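Local structure of DUF269-containing protein (Cyanothece sp. ATCC 51142, 3NJ2) at residues B[106-120]-B[123-137]. The protein is of unknown function but belongs to the DUF269 family and is associated with nitrogen fixation in this cyanobacterium. Numbering follows the deposited sequence.
Sequences LLCQVVVDLNHEGFG and LVWGGKLMVVSRSLR
Gln109 lays its CB over one face of the Trp125 indole, 3.9 Å from the centroid of the six-membered ring and 12° off its normal, which meets the criteria of a CH-pi contact. With chi1 at 72° the Trp125 ring leans from its own strand across Gln109, a residue to which it is also paired by two backbone hydrogen bonds. Val111 CG2 meets the rim of the same ring in its plane, 3.8 Å from Trp125 CZ3. A water donates to both Gln109 OE1 and Trp125 O and also sits above the indole, bridging the Gln109 amide to the Trp125 carbonyl.

On the opposite face of this antiparallel pairing Val110 and Val124 lie side by side with their CG2 methyls 4.0 Å apart. Near the chain reversal, Leu106 CD2 presses on the CA of Gly126 at 3.5 Å, close because glycine carries no side chain there. Farther along, Gly120 pairs with Leu136 on strand 129-136 through two reciprocal hydrogen bonds. Leu136 turns its CG anti to the carbonyl carbon (chi1 -54°), and CD1 reaches Val112 CG1 at 3.9 Å; Leu114 CD2 meets Leu136 CB at 3.7 Å, each pair crossing nearly at right angles.

Strands 109-114, 120-126 and 129-136 form a three-stranded antiparallel meander, in which the Val124 carbonyl takes the N-H of both Val131 and Val132, a classic beta bulge. Helix 83-104 covers Val110, Val112 and Val124, helix 147-167 packs on Leu106 and Val131, and Trp125 meets Trp121 of the second subunit edge-to-face.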
loop_
_atom_site.group_PDB
_atom_site.type_symbol
_atom_site.label_atom_id
_atom_site.label_comp_id
_atom_site.label_asym_id
_atom_site.label_seq_id
_atom_site.Cartn_x
_atom_site.Cartn_y
_atom_site.Cartn_z
ATOM N N LEU B 106 7.923 -9.161 -15.971
ATOM C CA LEU B 106 8.188 -8.711 -14.553
ATOM C C LEU B 106 7.026 -9.148 -13.615
ATOM O O LEU B 106 5.903 -8.765 -13.834
ATOM C CB LEU B 106 8.325 -7.159 -14.489
ATOM C CG LEU B 106 8.647 -6.724 -13.050
ATOM C CD1 LEU B 106 10.053 -7.178 -12.494
ATOM C CD2 LEU B 106 8.645 -5.214 -13.012
ATOM N N LEU B 107 7.298 -9.957 -12.605
ATOM C CA LEU B 107 6.248 -10.344 -11.664
ATOM C C LEU B 107 5.848 -9.083 -10.880
ATOM O O LEU B 107 6.749 -8.410 -10.342
ATOM C CB LEU B 107 6.803 -11.411 -10.673
ATOM C CG LEU B 107 7.123 -12.743 -11.433
ATOM C CD1 LEU B 107 7.923 -13.670 -10.516
ATOM C CD2 LEU B 107 5.947 -13.505 -12.032
ATOM N N CYS B 108 4.543 -8.746 -10.833
ATOM C CA CYS B 108 4.109 -7.524 -10.249
ATOM C C CYS B 108 3.127 -7.838 -9.074
ATOM O O CYS B 108 2.349 -8.820 -9.149
ATOM C CB CYS B 108 3.423 -6.636 -11.359
ATOM S SG CYS B 108 4.544 -5.835 -12.447
ATOM N N GLN B 109 3.184 -7.028 -8.036
ATOM C CA GLN B 109 2.227 -7.097 -6.897
ATOM C C GLN B 109 1.477 -5.770 -6.774
ATOM O O GLN B 109 1.915 -4.756 -7.362
ATOM C CB GLN B 109 2.971 -7.422 -5.657
ATOM C CG GLN B 109 3.480 -8.908 -5.912
ATOM C CD GLN B 109 4.282 -9.378 -4.767
ATOM O OE1 GLN B 109 5.381 -8.862 -4.507
ATOM N NE2 GLN B 109 3.757 -10.371 -4.062
ATOM N N VAL B 110 0.295 -5.892 -6.200
ATOM C CA VAL B 110 -0.614 -4.756 -6.131
ATOM C C VAL B 110 -1.058 -4.521 -4.702
ATOM O O VAL B 110 -1.464 -5.499 -3.960
ATOM C CB VAL B 110 -1.853 -5.003 -7.032
ATOM C CG1 VAL B 110 -2.818 -3.811 -6.943
ATOM C CG2 VAL B 110 -1.473 -5.243 -8.513
ATOM N N VAL B 111 -1.054 -3.242 -4.255
ATOM C CA VAL B 111 -1.751 -2.828 -3.048
ATOM C C VAL B 111 -2.598 -1.597 -3.312
ATOM O O VAL B 111 -2.167 -0.646 -3.975
ATOM C CB VAL B 111 -0.659 -2.491 -1.971
ATOM C CG1 VAL B 111 -1.116 -1.465 -0.855
ATOM C CG2 VAL B 111 -0.132 -3.756 -1.421
ATOM N N VAL B 112 -3.780 -1.621 -2.765
ATOM C CA VAL B 112 -4.695 -0.463 -2.724
ATOM C C VAL B 112 -4.931 -0.095 -1.247
ATOM O O VAL B 112 -5.465 -0.914 -0.450
ATOM C CB VAL B 112 -6.008 -0.678 -3.525
ATOM C CG1 VAL B 112 -6.988 0.474 -3.283
ATOM C CG2 VAL B 112 -5.729 -0.942 -5.033
ATOM N N ASP B 113 -4.412 1.051 -0.840
ATOM C CA ASP B 113 -4.531 1.437 0.535
ATOM C C ASP B 113 -5.417 2.704 0.596
ATOM O O ASP B 113 -5.121 3.724 -0.023
ATOM C CB ASP B 113 -3.180 1.778 1.084
ATOM C CG ASP B 113 -3.198 2.106 2.591
ATOM O OD1 ASP B 113 -3.812 1.352 3.396
ATOM O OD2 ASP B 113 -2.593 3.057 3.003
ATOM N N LEU B 114 -6.547 2.565 1.292
ATOM C CA LEU B 114 -7.470 3.681 1.477
ATOM C C LEU B 114 -7.832 3.942 2.903
ATOM O O LEU B 114 -8.048 3.005 3.693
ATOM C CB LEU B 114 -8.759 3.465 0.610
ATOM C CG LEU B 114 -8.520 3.396 -0.930
ATOM C CD1 LEU B 114 -9.657 2.703 -1.818
ATOM C CD2 LEU B 114 -8.266 4.859 -1.505
ATOM N N ASN B 115 -7.965 5.227 3.264
ATOM C CA ASN B 115 -8.423 5.599 4.597
ATOM C C ASN B 115 -9.951 5.731 4.615
ATOM O O ASN B 115 -10.638 5.552 3.638
ATOM C CB ASN B 115 -7.652 6.806 5.161
ATOM C CG ASN B 115 -8.006 8.116 4.440
ATOM O OD1 ASN B 115 -8.906 8.162 3.612
ATOM N ND2 ASN B 115 -7.240 9.176 4.714
ATOM N N HIS B 116 -10.489 6.035 5.805
ATOM C CA HIS B 116 -11.920 6.234 5.893
ATOM C C HIS B 116 -12.474 7.363 4.954
ATOM O O HIS B 116 -13.661 7.390 4.580
ATOM C CB HIS B 116 -12.284 6.514 7.358
ATOM C CG HIS B 116 -12.038 7.918 7.793
ATOM N ND1 HIS B 116 -13.038 8.876 7.838
ATOM C CD2 HIS B 116 -10.905 8.534 8.214
ATOM C CE1 HIS B 116 -12.524 10.016 8.269
ATOM N NE2 HIS B 116 -11.228 9.842 8.481
ATOM N N GLU B 117 -11.624 8.325 4.564
ATOM C CA GLU B 117 -12.063 9.415 3.704
ATOM C C GLU B 117 -12.092 9.063 2.249
ATOM O O GLU B 117 -12.424 9.903 1.433
ATOM C CB GLU B 117 -11.133 10.651 3.860
ATOM C CG GLU B 117 -10.911 11.001 5.251
ATOM C CD GLU B 117 -9.694 11.885 5.522
ATOM O OE1 GLU B 117 -8.804 12.070 4.633
ATOM O OE2 GLU B 117 -9.638 12.388 6.686
ATOM N N GLY B 118 -11.700 7.826 1.893
ATOM C CA GLY B 118 -11.607 7.510 0.466
ATOM C C GLY B 118 -10.325 7.967 -0.189
ATOM O O GLY B 118 -10.285 8.074 -1.402
ATOM N N PHE B 119 -9.335 8.241 0.661
ATOM C CA PHE B 119 -8.088 8.817 0.120
ATOM C C PHE B 119 -6.919 7.835 0.320
ATOM O O PHE B 119 -6.840 7.198 1.376
ATOM C CB PHE B 119 -7.738 10.228 0.774
ATOM C CG PHE B 119 -6.423 10.731 0.330
ATOM C CD1 PHE B 119 -6.268 11.508 -0.804
ATOM C CD2 PHE B 119 -5.319 10.373 1.112
ATOM C CE1 PHE B 119 -4.949 11.905 -1.138
ATOM C CE2 PHE B 119 -4.051 10.746 0.788
ATOM C CZ PHE B 119 -3.896 11.501 -0.328
ATOM N N GLY B 120 -6.002 7.718 -0.662
ATOM C CA GLY B 120 -4.809 6.848 -0.390
ATOM C C GLY B 120 -4.077 6.642 -1.698
ATOM O O GLY B 120 -3.876 7.599 -2.511
ATOM N N LEU B 123 -0.752 1.073 -5.691
ATOM C CA LEU B 123 0.664 0.831 -5.910
ATOM C C LEU B 123 0.828 -0.484 -6.676
ATOM O O LEU B 123 0.271 -1.492 -6.273
ATOM C CB LEU B 123 1.453 0.719 -4.611
ATOM C CG LEU B 123 1.160 1.991 -3.785
ATOM C CD1 LEU B 123 1.833 1.791 -2.437
ATOM C CD2 LEU B 123 1.662 3.243 -4.559
ATOM N N VAL B 124 1.595 -0.478 -7.749
ATOM C CA VAL B 124 1.992 -1.752 -8.432
ATOM C C VAL B 124 3.479 -1.747 -8.496
ATOM O O VAL B 124 4.070 -0.778 -8.980
ATOM C CB VAL B 124 1.358 -1.833 -9.759
ATOM C CG1 VAL B 124 1.741 -3.216 -10.520
ATOM C CG2 VAL B 124 -0.238 -1.649 -9.696
ATOM N N TRP B 125 4.107 -2.811 -8.020
ATOM C CA TRP B 125 5.572 -2.865 -8.090
ATOM C C TRP B 125 6.053 -4.221 -8.511
ATOM O O TRP B 125 5.374 -5.194 -8.260
ATOM C CB TRP B 125 6.283 -2.464 -6.813
ATOM C CG TRP B 125 6.218 -3.385 -5.699
ATOM C CD1 TRP B 125 7.235 -4.212 -5.227
ATOM C CD2 TRP B 125 5.044 -3.692 -4.896
ATOM N NE1 TRP B 125 6.760 -4.993 -4.177
ATOM C CE2 TRP B 125 5.459 -4.655 -3.917
ATOM C CE3 TRP B 125 3.723 -3.188 -4.824
ATOM C CZ2 TRP B 125 4.587 -5.161 -2.931
ATOM C CZ3 TRP B 125 2.844 -3.739 -3.856
ATOM C CH2 TRP B 125 3.297 -4.719 -2.923
ATOM N N GLY B 126 7.247 -4.198 -9.113
ATOM C CA GLY B 126 7.900 -5.463 -9.559
ATOM C C GLY B 126 9.374 -5.267 -9.236
ATOM O O GLY B 126 9.896 -4.222 -9.518
ATOM N N GLY B 127 10.024 -6.270 -8.620
ATOM C CA GLY B 127 11.425 -6.038 -8.171
ATOM C C GLY B 127 11.353 -4.885 -7.173
ATOM O O GLY B 127 10.603 -4.979 -6.246
ATOM N N LYS B 128 12.177 -3.851 -7.353
ATOM C CA LYS B 128 12.030 -2.655 -6.489
ATOM C C LYS B 128 11.641 -1.483 -7.338
ATOM O O LYS B 128 11.887 -0.330 -7.016
ATOM C CB LYS B 128 13.341 -2.401 -5.694
ATOM C CG LYS B 128 13.683 -3.561 -4.740
ATOM C CD LYS B 128 14.842 -3.315 -3.809
ATOM C CE LYS B 128 14.980 -4.538 -2.926
ATOM N NZ LYS B 128 16.125 -4.371 -2.001
ATOM N N LEU B 129 10.943 -1.733 -8.431
ATOM C CA LEU B 129 10.510 -0.685 -9.340
ATOM C C LEU B 129 9.009 -0.412 -9.124
ATOM O O LEU B 129 8.186 -1.363 -9.254
ATOM C CB LEU B 129 10.703 -1.145 -10.764
ATOM C CG LEU B 129 10.293 -0.080 -11.772
ATOM C CD1 LEU B 129 11.101 1.318 -11.834
ATOM C CD2 LEU B 129 10.372 -0.871 -13.067
ATOM N N MET B 130 8.650 0.833 -8.810
ATOM C CA MET B 130 7.238 1.236 -8.824
ATOM C C MET B 130 6.718 1.488 -10.204
ATOM O O MET B 130 7.041 2.556 -10.880
ATOM C CB MET B 130 7.097 2.537 -8.036
ATOM C CG MET B 130 7.643 2.536 -6.718
ATOM S SD MET B 130 6.858 1.375 -5.634
ATOM C CE MET B 130 4.943 1.519 -6.148
ATOM N N VAL B 131 5.935 0.532 -10.723
ATOM C CA VAL B 131 5.372 0.678 -12.080
ATOM C C VAL B 131 4.031 1.406 -12.145
ATOM O O VAL B 131 3.702 1.908 -13.238
ATOM C CB VAL B 131 5.337 -0.697 -12.872
ATOM C CG1 VAL B 131 6.773 -1.208 -13.133
ATOM C CG2 VAL B 131 4.442 -1.789 -12.157
ATOM N N VAL B 132 3.275 1.456 -11.020
ATOM C CA VAL B 132 2.091 2.367 -10.941
ATOM C C VAL B 132 2.199 2.917 -9.557
ATOM O O VAL B 132 2.434 2.164 -8.620
ATOM C CB VAL B 132 0.774 1.624 -11.037
ATOM C CG1 VAL B 132 -0.409 2.615 -10.742
ATOM C CG2 VAL B 132 0.644 1.009 -12.393
ATOM N N SER B 133 2.068 4.248 -9.409
ATOM C CA SER B 133 2.044 4.823 -8.036
ATOM C C SER B 133 1.056 5.983 -8.080
ATOM O O SER B 133 1.476 7.179 -8.203
ATOM C CB SER B 133 3.412 5.197 -7.465
ATOM O OG SER B 133 4.173 5.833 -8.470
ATOM N N ARG B 134 -0.232 5.629 -7.949
ATOM C CA ARG B 134 -1.376 6.505 -8.223
ATOM C C ARG B 134 -2.080 6.982 -6.944
ATOM O O ARG B 134 -2.560 6.201 -6.137
ATOM C CB ARG B 134 -2.372 5.772 -9.105
ATOM C CG ARG B 134 -3.426 6.655 -9.610
ATOM C CD ARG B 134 -3.883 6.099 -10.949
ATOM N NE ARG B 134 -4.993 6.899 -11.440
ATOM C CZ ARG B 134 -4.872 7.896 -12.310
ATOM N NH1 ARG B 134 -3.687 8.230 -12.829
ATOM N NH2 ARG B 134 -5.973 8.535 -12.695
ATOM N N SER B 135 -2.167 8.306 -6.783
ATOM C CA SER B 135 -2.948 8.900 -5.670
ATOM C C SER B 135 -4.441 8.764 -5.965
ATOM O O SER B 135 -4.867 9.135 -7.083
ATOM C CB SER B 135 -2.578 10.371 -5.649
ATOM O OG SER B 135 -3.260 11.048 -4.596
ATOM N N LEU B 136 -5.171 8.162 -5.012
ATOM C CA LEU B 136 -6.603 7.901 -5.039
ATOM C C LEU B 136 -7.334 8.856 -4.093
ATOM O O LEU B 136 -6.864 9.143 -2.983
ATOM C CB LEU B 136 -6.948 6.476 -4.572
ATOM C CG LEU B 136 -6.192 5.410 -5.340
ATOM C CD1 LEU B 136 -6.510 4.031 -4.721
ATOM C CD2 LEU B 136 -6.448 5.536 -6.847
ATOM N N ARG B 137 -8.412 9.457 -4.577
ATOM C CA ARG B 137 -9.176 10.380 -3.768
ATOM C C ARG B 137 -10.661 10.048 -4.052
ATOM O O ARG B 137 -10.997 9.604 -5.209
ATOM C CB ARG B 137 -8.790 11.877 -4.068
ATOM C CG ARG B 137 -9.207 12.391 -5.359
ATOM C CD ARG B 137 -8.831 13.901 -5.570
ATOM N NE ARG B 137 -9.453 14.382 -6.782
ATOM C CZ ARG B 137 -9.018 15.371 -7.563
ATOM N NH1 ARG B 137 -7.906 16.049 -7.295
ATOM N NH2 ARG B 137 -9.721 15.675 -8.643
HETATM O O HOH W 1 8.836 -8.849 -8.599
HETATM O O HOH W 2 6.455 -7.387 -6.585
HETATM O O HOH W 3 -2.284 9.891 -2.398
#